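Local coordinates for protein putative metalloprotease II (Bacteroides fragilis, PDB 4ON1) that is a putative extracellular zinc-dependent metalloprotease, encoded by the pathogenicity island of this gut bacterium and probably cleaving peptide bonds inside proteins, at residues 255-263 and 291-302. Residues are numbered along the deposited sequence; the frame is centred on the assembly and turned at random.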
loop_
_atom_site.group_PDB
_atom_site.type_symbol
_atom_site.label_atom_id
_atom_site.label_comp_id
_atom_site.label_asym_id
_atom_site.label_seq_id
_atom_site.Cartn_x
_atom_site.Cartn_y
_atom_site.Cartn_z
ATOM N N ALA A 255 10.138 -8.436 -17.597
ATOM C CA ALA A 255 9.104 -9.065 -16.776
ATOM C C ALA A 255 9.581 -10.205 -15.871
ATOM O O ALA A 255 9.103 -10.351 -14.744
ATOM C CB ALA A 255 7.985 -9.571 -17.681
ATOM N N SER A 256 10.530 -10.998 -16.359
ATOM C CA SER A 256 11.000 -12.166 -15.619
ATOM C C SER A 256 12.306 -11.919 -14.880
ATOM O O SER A 256 12.868 -12.846 -14.295
ATOM C CB SER A 256 11.181 -13.351 -16.570
ATOM O OG SER A 256 12.265 -13.111 -17.455
ATOM N N ASP A 257 12.779 -10.674 -14.907
ATOM C CA ASP A 257 14.093 -10.325 -14.365
ATOM C C ASP A 257 14.353 -10.836 -12.952
ATOM O O ASP A 257 13.440 -10.991 -12.145
ATOM C CB ASP A 257 14.283 -8.808 -14.371
ATOM C CG ASP A 257 14.492 -8.247 -15.763
ATOM O OD1 ASP A 257 14.341 -9.006 -16.746
ATOM O OD2 ASP A 257 14.801 -7.039 -15.868
ATOM N N TYR A 258 15.628 -11.061 -12.667
ATOM C CA TYR A 258 16.068 -11.571 -11.384
ATOM C C TYR A 258 16.158 -10.399 -10.432
ATOM O O TYR A 258 16.662 -9.335 -10.804
ATOM C CB TYR A 258 17.416 -12.262 -11.516
ATOM C CG TYR A 258 18.000 -12.751 -10.215
ATOM C CD1 TYR A 258 17.239 -13.493 -9.318
ATOM C CD2 TYR A 258 19.320 -12.486 -9.893
ATOM C CE1 TYR A 258 17.780 -13.952 -8.134
ATOM C CE2 TYR A 258 19.872 -12.945 -8.717
ATOM C CZ TYR A 258 19.098 -13.672 -7.840
ATOM O OH TYR A 258 19.648 -14.124 -6.666
ATOM N N GLU A 259 15.647 -10.588 -9.220
ATOM C CA GLU A 259 15.448 -9.489 -8.284
ATOM C C GLU A 259 16.743 -8.762 -7.918
ATOM O O GLU A 259 16.736 -7.538 -7.776
ATOM C CB GLU A 259 14.724 -9.986 -7.024
ATOM C CG GLU A 259 15.424 -11.109 -6.266
ATOM C CD GLU A 259 14.902 -12.487 -6.666
ATOM O OE1 GLU A 259 14.274 -12.610 -7.740
ATOM O OE2 GLU A 259 15.112 -13.448 -5.900
ATOM N N VAL A 260 17.836 -9.502 -7.744
ATOM C CA VAL A 260 19.106 -8.882 -7.362
ATOM C C VAL A 260 19.605 -7.940 -8.459
ATOM O O VAL A 260 20.009 -6.812 -8.183
ATOM C CB VAL A 260 20.179 -9.938 -7.058
ATOM C CG1 VAL A 260 21.527 -9.282 -6.751
ATOM C CG2 VAL A 260 19.743 -10.820 -5.892
ATOM N N SER A 261 19.557 -8.411 -9.702
ATOM C CA SER A 261 19.913 -7.596 -10.856
ATOM C C SER A 261 18.970 -6.406 -11.005
ATOM O O SER A 261 19.405 -5.288 -11.300
ATOM C CB SER A 261 19.886 -8.438 -12.130
ATOM O OG SER A 261 20.481 -9.696 -11.901
ATOM N N ALA A 262 17.677 -6.652 -10.810
ATOM C CA ALA A 262 16.670 -5.598 -10.938
ATOM C C ALA A 262 16.879 -4.486 -9.909
ATOM O O ALA A 262 16.747 -3.303 -10.218
ATOM C CB ALA A 262 15.273 -6.179 -10.814
ATOM N N LEU A 263 17.197 -4.863 -8.678
ATOM C CA LEU A 263 17.445 -3.862 -7.641
ATOM C C LEU A 263 18.682 -3.022 -7.966
ATOM O O LEU A 263 18.649 -1.788 -7.898
ATOM C CB LEU A 263 17.633 -4.532 -6.279
ATOM C CG LEU A 263 17.909 -3.551 -5.136
ATOM C CD1 LEU A 263 16.764 -2.556 -4.998
ATOM C CD2 LEU A 263 18.134 -4.295 -3.835
ATOM N N THR A 291 5.721 -9.023 -11.230
ATOM C CA THR A 291 6.627 -9.643 -10.276
ATOM C C THR A 291 8.004 -9.846 -10.886
ATOM O O THR A 291 8.250 -9.454 -12.024
ATOM C CB THR A 291 6.107 -11.009 -9.815
ATOM O OG1 THR A 291 5.877 -11.832 -10.966
ATOM C CG2 THR A 291 4.819 -10.855 -9.018
ATOM N N TRP A 292 8.894 -10.473 -10.124
ATOM C CA TRP A 292 10.218 -10.813 -10.620
ATOM C C TRP A 292 10.438 -12.317 -10.569
ATOM O O TRP A 292 9.642 -13.047 -9.969
ATOM C CB TRP A 292 11.304 -10.090 -9.819
ATOM C CG TRP A 292 11.280 -8.614 -10.027
ATOM C CD1 TRP A 292 12.008 -7.904 -10.940
ATOM C CD2 TRP A 292 10.463 -7.663 -9.333
ATOM N NE1 TRP A 292 11.700 -6.568 -10.849
ATOM C CE2 TRP A 292 10.755 -6.394 -9.873
ATOM C CE3 TRP A 292 9.518 -7.763 -8.308
ATOM C CZ2 TRP A 292 10.139 -5.231 -9.412
ATOM C CZ3 TRP A 292 8.907 -6.610 -7.856
ATOM C CH2 TRP A 292 9.221 -5.358 -8.406
ATOM N N ASP A 293 11.513 -12.769 -11.209
ATOM C CA ASP A 293 11.904 -14.174 -11.191
ATOM C C ASP A 293 10.748 -15.093 -11.584
ATOM O O ASP A 293 10.370 -15.984 -10.818
ATOM C CB ASP A 293 12.434 -14.572 -9.809
ATOM C CG ASP A 293 13.209 -15.879 -9.839
ATOM O OD1 ASP A 293 13.987 -16.086 -10.796
ATOM O OD2 ASP A 293 13.028 -16.704 -8.917
ATOM N N SER A 294 10.176 -14.847 -12.762
ATOM C CA SER A 294 9.095 -15.675 -13.297
ATOM C C SER A 294 7.969 -15.929 -12.290
ATOM O O SER A 294 7.518 -17.063 -12.131
ATOM C CB SER A 294 9.658 -17.007 -13.791
ATOM O OG SER A 294 10.699 -16.783 -14.725
ATOM N N GLY A 295 7.530 -14.877 -11.606
ATOM C CA GLY A 295 6.408 -14.975 -10.684
ATOM C C GLY A 295 6.732 -15.384 -9.263
ATOM O O GLY A 295 5.861 -15.366 -8.391
ATOM N N LYS A 296 7.986 -15.736 -9.006
ATOM C CA LYS A 296 8.353 -16.257 -7.691
ATOM C C LYS A 296 8.714 -15.153 -6.680
ATOM O O LYS A 296 8.660 -15.365 -5.465
ATOM C CB LYS A 296 9.518 -17.238 -7.843
ATOM C CG LYS A 296 9.172 -18.477 -8.676
ATOM C CD LYS A 296 10.387 -19.377 -8.875
ATOM C CE LYS A 296 9.980 -20.766 -9.351
ATOM N NZ LYS A 296 11.102 -21.748 -9.272
ATOM N N THR A 297 9.060 -13.966 -7.170
ATOM C CA THR A 297 9.452 -12.881 -6.268
ATOM C C THR A 297 8.494 -11.693 -6.310
ATOM O O THR A 297 8.238 -11.135 -7.376
ATOM C CB THR A 297 10.881 -12.386 -6.589
ATOM O OG1 THR A 297 11.815 -13.445 -6.341
ATOM C CG2 THR A 297 11.251 -11.192 -5.712
ATOM N N PHE A 298 7.987 -11.294 -5.146
ATOM C CA PHE A 298 7.003 -10.215 -5.083
ATOM C C PHE A 298 7.638 -8.892 -4.685
ATOM O O PHE A 298 7.100 -7.820 -4.966
ATOM C CB PHE A 298 5.893 -10.558 -4.086
ATOM C CG PHE A 298 5.360 -11.952 -4.231
ATOM C CD1 PHE A 298 5.139 -12.496 -5.487
ATOM C CD2 PHE A 298 5.080 -12.717 -3.112
ATOM C CE1 PHE A 298 4.651 -13.787 -5.624
ATOM C CE2 PHE A 298 4.591 -14.006 -3.239
ATOM C CZ PHE A 298 4.377 -14.539 -4.500
ATOM N N GLY A 299 8.780 -8.977 -4.017
ATOM C CA GLY A 299 9.480 -7.802 -3.537
ATOM C C GLY A 299 10.875 -8.204 -3.114
ATOM O O GLY A 299 11.147 -9.386 -2.913
ATOM N N TYR A 300 11.767 -7.229 -2.995
ATOM C CA TYR A 300 13.143 -7.508 -2.608
ATOM C C TYR A 300 13.779 -6.262 -2.026
ATOM O O TYR A 300 13.738 -5.198 -2.640
ATOM C CB TYR A 300 13.951 -8.016 -3.808
ATOM C CG TYR A 300 15.364 -8.454 -3.463
ATOM C CD1 TYR A 300 15.614 -9.689 -2.886
ATOM C CD2 TYR A 300 16.444 -7.626 -3.733
ATOM C CE1 TYR A 300 16.906 -10.083 -2.579
ATOM C CE2 TYR A 300 17.729 -8.001 -3.431
ATOM C CZ TYR A 300 17.958 -9.231 -2.857
ATOM O OH TYR A 300 19.251 -9.597 -2.571
ATOM N N ALA A 301 14.359 -6.403 -0.837
ATOM C CA ALA A 301 14.955 -5.276 -0.124
ATOM C C ALA A 301 16.475 -5.341 -0.164
ATOM O O ALA A 301 17.057 -6.429 -0.129
ATOM C CB ALA A 301 14.463 -5.253 1.324
ATOM N N SER A 302 17.119 -4.177 -0.218
ATOM C CA SER A 302 18.578 -4.114 -0.329
ATOM C C SER A 302 19.285 -4.655 0.905
ATOM O O SER A 302 20.441 -5.059 0.829
ATOM C CB SER A 302 19.044 -2.684 -0.598
ATOM O OG SER A 302 18.713 -1.836 0.473
HETATM O O HOH W 1 6.123 -9.310 -13.922
HETATM O O HOH W 2 7.862 -12.174 -12.968
#
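Asp293 N donates to Asp257 O over 2.8 Å, nearly straight at 160°, reaching the oxygen from above the carbonyl plane. This bond ties the type I' turn 293-296, whose base carries a classic beta bulge, Lys296 and Thr297 facing Trp292, to the loop entering helix 259-271. Water 2 adds a bridge: it donates to Ala255 O, accepts from Gly295 N and lies 2.8 Å from Thr291 OG1.

Glu259, in the first turn of the helix, is a buried polar side chain of the contact. CG lies between the backbone N and the carbonyl carbon (chi1 58°), and a bend at chi2 carries the carboxylate to Thr297. There Thr297 OG1 gives a weak hydrogen bond to Glu259 OE1 (2.9 Å). Asp293 OD2 lies 4.4 Å from the same OE1.

Apolar packing covers the helix side. Glu259 CG sits over one face of the Tyr300 ring in a CH-pi contact, 4.0 Å from its centroid. Leu263 CD2 meets the edge of that ring, and Val260 CG2 touches its hydroxyl end. Ala262 CB packs on Trp292 CD1 at 3.7 Å, and Asp257 O lies at the edge of the Trp292 ring.

Tyr300 belongs to strand 299-301, antiparallel to 319-323, and neighbouring Ala301 touches zinc ligand His338. Burial beside the carboxylate of Asp293 may raise the pKa of Glu259.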